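Local coordinates for protein phiAB6 tailspike (Unidentified phage, PDB 5JS4) that probably binds and fragments the exopolysaccharide of its host, Acinetobacter baumannii, as a trimeric tailspike built around a parallel beta-helix, at residues Q380-F385 and R408-G413; Y401-L406 and F430-H435; Y175-F180 and R191-N196. All blocks are in the same frame, centred on the assembly; numbering follows the deposited sequence.

Contact 1: Q380-F385 and R408-G413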
loop_
_atom_site.group_PDB
_atom_site.type_symbol
_atom_site.label_atom_id
_atom_site.label_comp_id
_atom_site.label_asym_id
_atom_site.label_seq_id
_atom_site.Cartn_x
_atom_site.Cartn_y
_atom_site.Cartn_z
ATOM N N GLN A 380 25.193 2.789 -14.181
ATOM C CA GLN A 380 25.504 2.688 -12.757
ATOM C C GLN A 380 24.321 2.065 -11.995
ATOM O O GLN A 380 23.741 1.097 -12.481
ATOM C CB GLN A 380 25.970 4.042 -12.201
ATOM C CG GLN A 380 27.249 4.539 -12.864
ATOM C CD GLN A 380 28.367 3.506 -12.808
ATOM O OE1 GLN A 380 28.647 2.937 -11.749
ATOM N NE2 GLN A 380 29.001 3.246 -13.948
ATOM N N ALA A 381 23.959 2.593 -10.828
ATOM C CA ALA A 381 22.901 1.986 -10.016
ATOM C C ALA A 381 21.801 2.987 -9.689
ATOM O O ALA A 381 22.039 4.193 -9.639
ATOM C CB ALA A 381 23.485 1.411 -8.735
ATOM N N LEU A 382 20.595 2.475 -9.465
ATOM C CA LEU A 382 19.471 3.329 -9.090
ATOM C C LEU A 382 19.719 4.016 -7.754
ATOM O O LEU A 382 20.259 3.417 -6.825
ATOM C CB LEU A 382 18.175 2.527 -8.955
ATOM C CG LEU A 382 17.704 1.631 -10.095
ATOM C CD1 LEU A 382 16.378 0.988 -9.715
ATOM C CD2 LEU A 382 17.567 2.421 -11.382
ATOM N N VAL A 383 19.320 5.277 -7.677
ATOM C CA VAL A 383 19.127 5.966 -6.404
ATOM C C VAL A 383 18.360 7.255 -6.703
ATOM O O VAL A 383 18.797 8.071 -7.513
ATOM C CB VAL A 383 20.455 6.203 -5.630
ATOM C CG1 VAL A 383 21.602 6.544 -6.573
ATOM C CG2 VAL A 383 20.283 7.264 -4.547
ATOM N N GLY A 384 17.197 7.414 -6.077
ATOM C CA GLY A 384 16.314 8.538 -6.391
ATOM C C GLY A 384 15.872 8.506 -7.846
ATOM O O GLY A 384 15.899 9.528 -8.535
ATOM N N PHE A 385 15.466 7.321 -8.298
ATOM C CA PHE A 385 15.142 7.048 -9.696
ATOM C C PHE A 385 13.648 6.763 -9.800
ATOM O O PHE A 385 13.172 5.749 -9.297
ATOM C CB PHE A 385 15.954 5.839 -10.168
ATOM C CG PHE A 385 15.852 5.552 -11.644
ATOM C CD1 PHE A 385 14.813 4.777 -12.148
ATOM C CD2 PHE A 385 16.821 6.017 -12.526
ATOM C CE1 PHE A 385 14.733 4.489 -13.501
ATOM C CE2 PHE A 385 16.743 5.738 -13.882
ATOM C CZ PHE A 385 15.699 4.973 -14.370
ATOM N N ARG A 408 27.406 -1.192 -7.220
ATOM C CA ARG A 408 27.109 -0.100 -6.290
ATOM C C ARG A 408 25.899 -0.424 -5.410
ATOM O O ARG A 408 25.790 0.087 -4.296
ATOM C CB ARG A 408 26.839 1.201 -7.049
ATOM C CG ARG A 408 28.038 1.783 -7.782
ATOM C CD ARG A 408 27.657 3.087 -8.467
ATOM N NE ARG A 408 28.776 3.699 -9.183
ATOM C CZ ARG A 408 29.666 4.536 -8.650
ATOM N NH1 ARG A 408 29.605 4.887 -7.367
ATOM N NH2 ARG A 408 30.638 5.027 -9.413
ATOM N N VAL A 409 25.016 -1.279 -5.930
ATOM C CA VAL A 409 23.729 -1.647 -5.315
ATOM C C VAL A 409 22.689 -0.563 -5.589
ATOM O O VAL A 409 22.841 0.581 -5.166
ATOM C CB VAL A 409 23.814 -1.957 -3.799
ATOM C CG1 VAL A 409 22.460 -2.424 -3.276
ATOM C CG2 VAL A 409 24.866 -3.023 -3.527
ATOM N N SER A 410 21.643 -0.945 -6.316
ATOM C CA SER A 410 20.538 -0.049 -6.633
ATOM C C SER A 410 19.634 0.136 -5.423
ATOM O O SER A 410 19.346 -0.821 -4.702
ATOM C CB SER A 410 19.723 -0.611 -7.800
ATOM O OG SER A 410 20.433 -0.496 -9.017
ATOM N N THR A 411 19.204 1.375 -5.201
ATOM C CA THR A 411 18.256 1.686 -4.138
ATOM C C THR A 411 17.209 2.679 -4.604
ATOM O O THR A 411 17.345 3.305 -5.657
ATOM C CB THR A 411 18.933 2.313 -2.899
ATOM O OG1 THR A 411 19.267 3.681 -3.171
ATOM C CG2 THR A 411 20.183 1.543 -2.492
ATOM N N THR A 412 16.166 2.806 -3.790
ATOM C CA THR A 412 15.217 3.915 -3.854
ATOM C C THR A 412 14.784 4.283 -5.276
ATOM O O THR A 412 14.796 5.454 -5.673
ATOM C CB THR A 412 15.751 5.144 -3.085
ATOM O OG1 THR A 412 17.032 5.544 -3.597
ATOM C CG2 THR A 412 15.882 4.815 -1.606
ATOM N N GLY A 413 14.401 3.255 -6.028
ATOM C CA GLY A 413 13.827 3.416 -7.355
ATOM C C GLY A 413 12.349 3.083 -7.312
ATOM O O GLY A 413 11.953 2.135 -6.637
HETATM O O HOH W 1 22.719 3.308 -5.590
#
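L382 and S410 meet on a short straight run between bends of successive beta-helix coils, and around them the fit is close. S410 OG accepts a hydrogen bond from L382 N at 3.0 Å, while its CB packs against L382 CB. The small hydroxymethyl group suits this buried spot because it offers both an acceptor and a thin apolar flank. L382 O receives T411 N at 2.8 Å, in a nearly straight bond (176° at the hydrogen), and a water that also donates to V409 O, so two hydrogen bonds grip that carbonyl. Beyond it L382 CD1 lies 4.2 Å from G413 CA, an approach that the lack of a side chain on G413 permits. L382 CD2 rests over one face of the F385 ring, offset toward its rim.

At the next bend G384 has the positive phi that glycine accepts readily, and its N reaches T412 OG1 at 3.1 Å. The T412 hydroxyl stands between its own backbone N and carbonyl carbon (chi1 57°), which brings it close to the turning chain; it also shares a hydrogen bond of 2.9 Å with T411 OG1. V383 lies alongside both threonines. It packs on Y419, T411 on W465 and T412 on I443, all three partners from the second subunit.

The other end is looser and open to solvent. There the extended R408 chain runs out past A381 CB, and its NE donates to Q380 OE1 at 2.7 Å, in the guanidinium plane; amide and guanidinium are turned 83° apart. Long polar chains suit this solvent-facing end.

S410 OG and T412 OG1 thus stand in for strand carbonyls, so L382 N and G384 N are satisfied although the strand ladder is broken at the bend.

Contact 2: Y401-L406 and F430-H435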
loop_
_atom_site.group_PDB
_atom_site.type_symbol
_atom_site.label_atom_id
_atom_site.label_comp_id
_atom_site.label_asym_id
_atom_site.label_seq_id
_atom_site.Cartn_x
_atom_site.Cartn_y
_atom_site.Cartn_z
ATOM N N TYR A 401 16.789 -2.295 -18.261
ATOM C CA TYR A 401 17.985 -3.078 -17.962
ATOM C C TYR A 401 18.971 -2.267 -17.124
ATOM O O TYR A 401 19.335 -1.153 -17.498
ATOM C CB TYR A 401 18.662 -3.533 -19.258
ATOM C CG TYR A 401 20.003 -4.206 -19.044
ATOM C CD1 TYR A 401 20.139 -5.260 -18.146
ATOM C CD2 TYR A 401 21.136 -3.793 -19.744
ATOM C CE1 TYR A 401 21.362 -5.880 -17.945
ATOM C CE2 TYR A 401 22.363 -4.409 -19.552
ATOM C CZ TYR A 401 22.469 -5.453 -18.651
ATOM O OH TYR A 401 23.682 -6.071 -18.451
ATOM N N CYS A 402 19.394 -2.839 -15.997
ATOM C CA CYS A 402 20.404 -2.230 -15.131
ATOM C C CYS A 402 21.511 -3.237 -14.829
ATOM O O CYS A 402 21.319 -4.179 -14.059
ATOM C CB CYS A 402 19.768 -1.731 -13.830
ATOM S SG CYS A 402 20.933 -0.995 -12.660
ATOM N N GLU A 403 22.672 -3.022 -15.443
ATOM C CA GLU A 403 23.826 -3.903 -15.281
ATOM C C GLU A 403 24.493 -3.724 -13.916
ATOM O O GLU A 403 24.872 -4.709 -13.273
ATOM C CB GLU A 403 24.843 -3.626 -16.395
ATOM C CG GLU A 403 26.064 -4.539 -16.384
ATOM C CD GLU A 403 27.105 -4.167 -17.430
ATOM O OE1 GLU A 403 26.933 -3.147 -18.130
ATOM O OE2 GLU A 403 28.108 -4.900 -17.550
ATOM N N ASP A 404 24.637 -2.467 -13.492
ATOM C CA ASP A 404 25.362 -2.104 -12.269
ATOM C C ASP A 404 26.745 -2.767 -12.248
ATOM O O ASP A 404 27.064 -3.514 -11.327
ATOM C CB ASP A 404 24.543 -2.483 -11.021
ATOM C CG ASP A 404 25.111 -1.894 -9.728
ATOM O OD1 ASP A 404 26.034 -1.052 -9.779
ATOM O OD2 ASP A 404 24.626 -2.274 -8.643
ATOM N N PRO A 405 27.574 -2.485 -13.270
ATOM C CA PRO A 405 28.848 -3.200 -13.423
ATOM C C PRO A 405 29.803 -3.093 -12.229
ATOM O O PRO A 405 30.594 -4.011 -12.003
ATOM C CB PRO A 405 29.468 -2.557 -14.672
ATOM C CG PRO A 405 28.797 -1.236 -14.808
ATOM C CD PRO A 405 27.400 -1.447 -14.303
ATOM N N LEU A 406 29.730 -1.995 -11.479
ATOM C CA LEU A 406 30.597 -1.789 -10.315
ATOM C C LEU A 406 29.969 -2.264 -8.996
ATOM O O LEU A 406 30.549 -2.063 -7.928
ATOM C CB LEU A 406 30.984 -0.313 -10.197
ATOM C CG LEU A 406 31.652 0.330 -11.416
ATOM C CD1 LEU A 406 31.968 1.788 -11.120
ATOM C CD2 LEU A 406 32.912 -0.418 -11.830
ATOM N N PHE A 430 17.778 -6.736 -13.625
ATOM C CA PHE A 430 18.869 -6.237 -12.806
ATOM C C PHE A 430 19.904 -7.352 -12.721
ATOM O O PHE A 430 19.615 -8.418 -12.188
ATOM C CB PHE A 430 18.374 -5.904 -11.396
ATOM C CG PHE A 430 17.371 -4.782 -11.348
ATOM C CD1 PHE A 430 17.791 -3.466 -11.206
ATOM C CD2 PHE A 430 16.009 -5.043 -11.419
ATOM C CE1 PHE A 430 16.875 -2.428 -11.150
ATOM C CE2 PHE A 430 15.086 -4.011 -11.364
ATOM C CZ PHE A 430 15.520 -2.701 -11.230
ATOM N N ASP A 431 21.104 -7.127 -13.250
ATOM C CA ASP A 431 22.153 -8.150 -13.164
ATOM C C ASP A 431 22.597 -8.376 -11.719
ATOM O O ASP A 431 23.106 -9.446 -11.387
ATOM C CB ASP A 431 23.369 -7.777 -14.020
ATOM C CG ASP A 431 23.124 -7.948 -15.509
ATOM O OD1 ASP A 431 22.123 -8.584 -15.906
ATOM O OD2 ASP A 431 23.946 -7.435 -16.293
ATOM N N ARG A 432 22.416 -7.372 -10.865
ATOM C CA ARG A 432 22.861 -7.465 -9.481
ATOM C C ARG A 432 21.738 -7.121 -8.489
ATOM O O ARG A 432 20.643 -7.680 -8.601
ATOM C CB ARG A 432 24.141 -6.643 -9.294
ATOM C CG ARG A 432 25.290 -7.173 -10.147
ATOM C CD ARG A 432 26.570 -6.384 -9.955
ATOM N NE ARG A 432 27.707 -7.040 -10.598
ATOM C CZ ARG A 432 27.943 -7.059 -11.911
ATOM N NH1 ARG A 432 29.015 -7.698 -12.373
ATOM N NH2 ARG A 432 27.129 -6.453 -12.774
ATOM N N ASP A 433 21.990 -6.225 -7.534
ATOM C CA ASP A 433 21.168 -6.134 -6.320
ATOM C C ASP A 433 20.285 -4.892 -6.273
ATOM O O ASP A 433 20.698 -3.807 -6.678
ATOM C CB ASP A 433 22.064 -6.154 -5.080
ATOM C CG ASP A 433 22.946 -7.388 -5.009
ATOM O OD1 ASP A 433 22.750 -8.328 -5.809
ATOM O OD2 ASP A 433 23.839 -7.416 -4.139
ATOM N N VAL A 434 19.074 -5.068 -5.748
ATOM C CA VAL A 434 18.081 -4.002 -5.650
ATOM C C VAL A 434 17.542 -3.933 -4.221
ATOM O O VAL A 434 17.076 -4.940 -3.685
ATOM C CB VAL A 434 16.918 -4.260 -6.626
ATOM C CG1 VAL A 434 15.931 -3.108 -6.604
ATOM C CG2 VAL A 434 17.441 -4.462 -8.036
ATOM N N HIS A 435 17.612 -2.742 -3.620
ATOM C CA HIS A 435 17.191 -2.503 -2.239
ATOM C C HIS A 435 16.210 -1.337 -2.180
ATOM O O HIS A 435 16.431 -0.320 -2.824
ATOM C CB HIS A 435 18.392 -2.116 -1.367
ATOM C CG HIS A 435 19.288 -3.256 -0.994
ATOM N ND1 HIS A 435 19.866 -4.094 -1.920
ATOM C CD2 HIS A 435 19.742 -3.661 0.213
ATOM C CE1 HIS A 435 20.621 -4.982 -1.297
ATOM N NE2 HIS A 435 20.565 -4.740 -0.002
HETATM O O HOH W 2 21.531 -4.602 -11.218
HETATM O O HOH W 3 28.720 -6.514 -15.280
HETATM O O HOH W 4 21.930 -2.914 -9.059
HETATM O O HOH W 5 24.337 -4.500 -6.949
#
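At a corner of the parallel beta-helix, C402 and F430 are bridged in parallel as strands 398-402 and 426-430 finish their run together. Their side chains lie on the same face of the sheet, C402 CB 3.7 Å from F430 CD1. The cysteine sulfur adds a sulfur-aromatic contact, approaching the ring obliquely, and a small, soft thiol beside a flat ring fills this buried layer well. V434 CG2 lies over one face of the same ring.

The ladder closes with D431 N donating to C402 O at 3.1 Å. A water continues it, giving a hydrogen bond to C402 O and taking one from R432 N as the two chains draw apart.

On the outer side polar chains take over. The Y401 hydroxyl donates to D431 OD2 at 2.6 Å, meeting the syn side of the carboxylate but 31° out of its plane. With CG anti to the backbone N (chi1 173°), the Y401 ring runs forward along its own chain, E403 N over one face and offset toward the rim, and its OH reaches D431 on the next coil. R432, extended from CG to NE, spans the loop: NH2 donates to E403 O at 2.9 Å, in the guanidinium plane, although it stands above the plane of that carbonyl. P405 O lies over one guanidinium face. A second water joins NH2 to E403 OE2, whose negative charge probably favours the arginine there.

D404, buried in the turn, directs OD1 to R408 N and OD2 to V409 N; two waters also donate to OD2, one donating to D433 O and the other accepting from D433 N at 3.0 Å.

Contact 3: Y175-F180 and R191-N196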
loop_
_atom_site.group_PDB
_atom_site.type_symbol
_atom_site.label_atom_id
_atom_site.label_comp_id
_atom_site.label_asym_id
_atom_site.label_seq_id
_atom_site.Cartn_x
_atom_site.Cartn_y
_atom_site.Cartn_z
ATOM N N TYR A 175 9.911 50.261 -60.282
ATOM C CA TYR A 175 10.029 49.250 -59.236
ATOM C C TYR A 175 11.197 49.628 -58.340
ATOM O O TYR A 175 11.969 50.532 -58.666
ATOM C CB TYR A 175 10.242 47.854 -59.831
ATOM C CG TYR A 175 11.396 47.770 -60.804
ATOM C CD1 TYR A 175 12.706 47.623 -60.352
ATOM C CD2 TYR A 175 11.180 47.846 -62.177
ATOM C CE1 TYR A 175 13.766 47.554 -61.241
ATOM C CE2 TYR A 175 12.233 47.778 -63.072
ATOM C CZ TYR A 175 13.525 47.632 -62.600
ATOM O OH TYR A 175 14.575 47.559 -63.488
ATOM N N TYR A 176 11.322 48.932 -57.217
ATOM C CA TYR A 176 12.366 49.230 -56.249
ATOM C C TYR A 176 13.420 48.133 -56.241
ATOM O O TYR A 176 13.128 46.967 -55.972
ATOM C CB TYR A 176 11.746 49.465 -54.873
ATOM C CG TYR A 176 10.761 50.608 -54.930
ATOM C CD1 TYR A 176 11.190 51.890 -55.254
ATOM C CD2 TYR A 176 9.400 50.404 -54.722
ATOM C CE1 TYR A 176 10.302 52.944 -55.343
ATOM C CE2 TYR A 176 8.503 51.458 -54.805
ATOM C CZ TYR A 176 8.961 52.725 -55.118
ATOM O OH TYR A 176 8.091 53.789 -55.210
ATOM N N LEU A 177 14.641 48.537 -56.577
ATOM C CA LEU A 177 15.800 47.657 -56.626
ATOM C C LEU A 177 17.043 48.509 -56.853
ATOM O O LEU A 177 17.171 49.167 -57.886
ATOM C CB LEU A 177 15.677 46.622 -57.752
ATOM C CG LEU A 177 16.864 45.661 -57.911
ATOM C CD1 LEU A 177 17.091 44.847 -56.646
ATOM C CD2 LEU A 177 16.646 44.740 -59.101
ATOM N N LYS A 178 17.939 48.508 -55.873
ATOM C CA LYS A 178 19.230 49.171 -56.000
ATOM C C LYS A 178 20.276 48.295 -55.343
ATOM O O LYS A 178 20.138 47.928 -54.177
ATOM C CB LYS A 178 19.214 50.548 -55.331
ATOM C CG LYS A 178 18.422 51.610 -56.077
ATOM C CD LYS A 178 19.083 52.019 -57.385
ATOM C CE LYS A 178 18.140 52.845 -58.244
ATOM N NZ LYS A 178 18.807 53.360 -59.471
ATOM N N TYR A 179 21.306 47.941 -56.103
ATOM C CA TYR A 179 22.428 47.189 -55.567
ATOM C C TYR A 179 23.518 48.148 -55.102
ATOM O O TYR A 179 23.457 49.352 -55.370
ATOM C CB TYR A 179 22.974 46.229 -56.620
ATOM C CG TYR A 179 22.003 45.136 -57.016
ATOM C CD1 TYR A 179 21.620 44.156 -56.104
ATOM C CD2 TYR A 179 21.483 45.070 -58.306
ATOM C CE1 TYR A 179 20.738 43.149 -56.462
ATOM C CE2 TYR A 179 20.601 44.066 -58.672
ATOM C CZ TYR A 179 20.235 43.107 -57.748
ATOM O OH TYR A 179 19.363 42.104 -58.101
ATOM N N PHE A 180 24.511 47.614 -54.400
ATOM C CA PHE A 180 25.617 48.428 -53.901
ATOM C C PHE A 180 26.386 49.083 -55.049
ATOM O O PHE A 180 26.625 48.460 -56.084
ATOM C CB PHE A 180 26.572 47.590 -53.047
ATOM C CG PHE A 180 27.761 48.359 -52.540
ATOM C CD1 PHE A 180 27.636 49.223 -51.462
ATOM C CD2 PHE A 180 29.001 48.228 -53.150
ATOM C CE1 PHE A 180 28.727 49.939 -50.994
ATOM C CE2 PHE A 180 30.094 48.943 -52.690
ATOM C CZ PHE A 180 29.958 49.797 -51.610
ATOM N N ARG A 191 18.464 52.255 -47.430
ATOM C CA ARG A 191 18.245 50.853 -47.767
ATOM C C ARG A 191 18.649 50.557 -49.203
ATOM O O ARG A 191 18.342 51.321 -50.124
ATOM C CB ARG A 191 16.787 50.461 -47.525
ATOM C CG ARG A 191 16.376 50.700 -46.086
ATOM C CD ARG A 191 15.119 49.966 -45.680
ATOM N NE ARG A 191 14.779 50.321 -44.306
ATOM C CZ ARG A 191 13.956 49.641 -43.510
ATOM N NH1 ARG A 191 13.358 48.525 -43.926
ATOM N NH2 ARG A 191 13.739 50.086 -42.277
ATOM N N ILE A 192 19.377 49.456 -49.365
ATOM C CA ILE A 192 19.718 48.905 -50.675
ATOM C C ILE A 192 19.592 47.389 -50.603
ATOM O O ILE A 192 19.326 46.833 -49.534
ATOM C CB ILE A 192 21.145 49.289 -51.131
ATOM C CG1 ILE A 192 22.195 48.857 -50.101
ATOM C CG2 ILE A 192 21.232 50.784 -51.390
ATOM C CD1 ILE A 192 23.618 48.907 -50.624
ATOM N N MET A 193 19.783 46.729 -51.741
ATOM C CA MET A 193 19.733 45.276 -51.809
ATOM C C MET A 193 21.133 44.694 -51.906
ATOM O O MET A 193 21.973 45.195 -52.655
ATOM C CB MET A 193 18.938 44.818 -53.034
ATOM C CG MET A 193 17.433 44.967 -52.908
ATOM S SD MET A 193 16.874 46.678 -52.967
ATOM C CE MET A 193 15.111 46.426 -53.162
ATOM N N LEU A 194 21.363 43.625 -51.150
ATOM C CA LEU A 194 22.499 42.743 -51.384
ATOM C C LEU A 194 22.340 42.113 -52.761
ATOM O O LEU A 194 21.242 42.102 -53.322
ATOM C CB LEU A 194 22.547 41.642 -50.321
ATOM C CG LEU A 194 22.799 42.091 -48.883
ATOM C CD1 LEU A 194 22.541 40.954 -47.908
ATOM C CD2 LEU A 194 24.216 42.617 -48.733
ATOM N N ASP A 195 23.426 41.572 -53.301
ATOM C CA ASP A 195 23.382 40.939 -54.622
ATOM C C ASP A 195 22.379 39.777 -54.695
ATOM O O ASP A 195 21.849 39.485 -55.768
ATOM C CB ASP A 195 24.779 40.468 -55.041
ATOM C CG ASP A 195 25.730 41.625 -55.338
ATOM O OD1 ASP A 195 25.268 42.779 -55.499
ATOM O OD2 ASP A 195 26.951 41.377 -55.420
ATOM N N ASN A 196 22.115 39.132 -53.558
ATOM C CA ASN A 196 21.089 38.081 -53.474
ATOM C C ASN A 196 19.651 38.613 -53.371
ATOM O O ASN A 196 18.704 37.827 -53.308
ATOM C CB ASN A 196 21.382 37.120 -52.308
ATOM C CG ASN A 196 21.293 37.787 -50.940
ATOM O OD1 ASN A 196 20.639 38.814 -50.771
ATOM N ND2 ASN A 196 21.954 37.192 -49.952
HETATM O O HOH W 6 24.483 44.839 -53.734
#
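The Y179 ring presents an edge to segment 191-196. There L194 O lies in the ring plane, 3.3 Å from CE1, with M193 O close by; the slightly positive ring hydrogens suit carbonyl oxygens. The F180 ring leads away, with I192 CD1 beside its edge, and that methyl also touches F180 CB at 4.0 Å. Y176 makes its ring contacts across the trimer, edge-to-face with Y176 of the second and of the third subunit.

M193 carries the rest of the contact. Its N donates to K178 O at 2.7 Å, almost straight along the carbonyl direction. The side chain then folds back, bent at chi2 (72°), and this curl brings SD within reach of K178 N, which makes a weak but nearly linear hydrogen bond to the sulfur at 3.6 Å. CE continues to Y176 O and L177 CA, while CG meets L177 CD1 at 3.8 Å. A flexible, unbranched thioether can follow the irregular chain in this way. Where the backbones part, one water accepts from F180 N and donates to M193 O and D195 OD1, so three polar groups share it.

The polar ends look outward to other chains: Y179 OH bonds N189 of the third subunit, and K178 NZ bonds Q174 of the second. Strand 191-193 is outermost in its own chain's three-stranded antiparallel sheet, with R191 bonding onward to the second subunit. The 175-180 loop crosses near it. Beside it in the sheet, strand 199-202 puts V200 against I192 and I199 against M193, and W218 of strand 218-220 also touches I192.

In the fold
Contacts 1 and 2 interlock in the beta-helix: their segments alternate along the chain, their centres lie 9 Å apart, and strands 410-411 and 433-435 are neighbours in one sheet, probably hydrogen-bonded through S410 O and H435 N. Each combines a buried interior with a polar outer side, but contact 1 relies mainly on hydroxyls, with one water and an amide-arginine bond, and touches the second subunit more widely, whereas contact 2 adds carboxylates and several waters. Contact 3 stands apart near the modelled N-terminal end, its centre about 64 Å from that of contact 1. It joins a loop to a strand outermost in its own chain's sheet through methionine and aromatic edges, and both other subunits flank it.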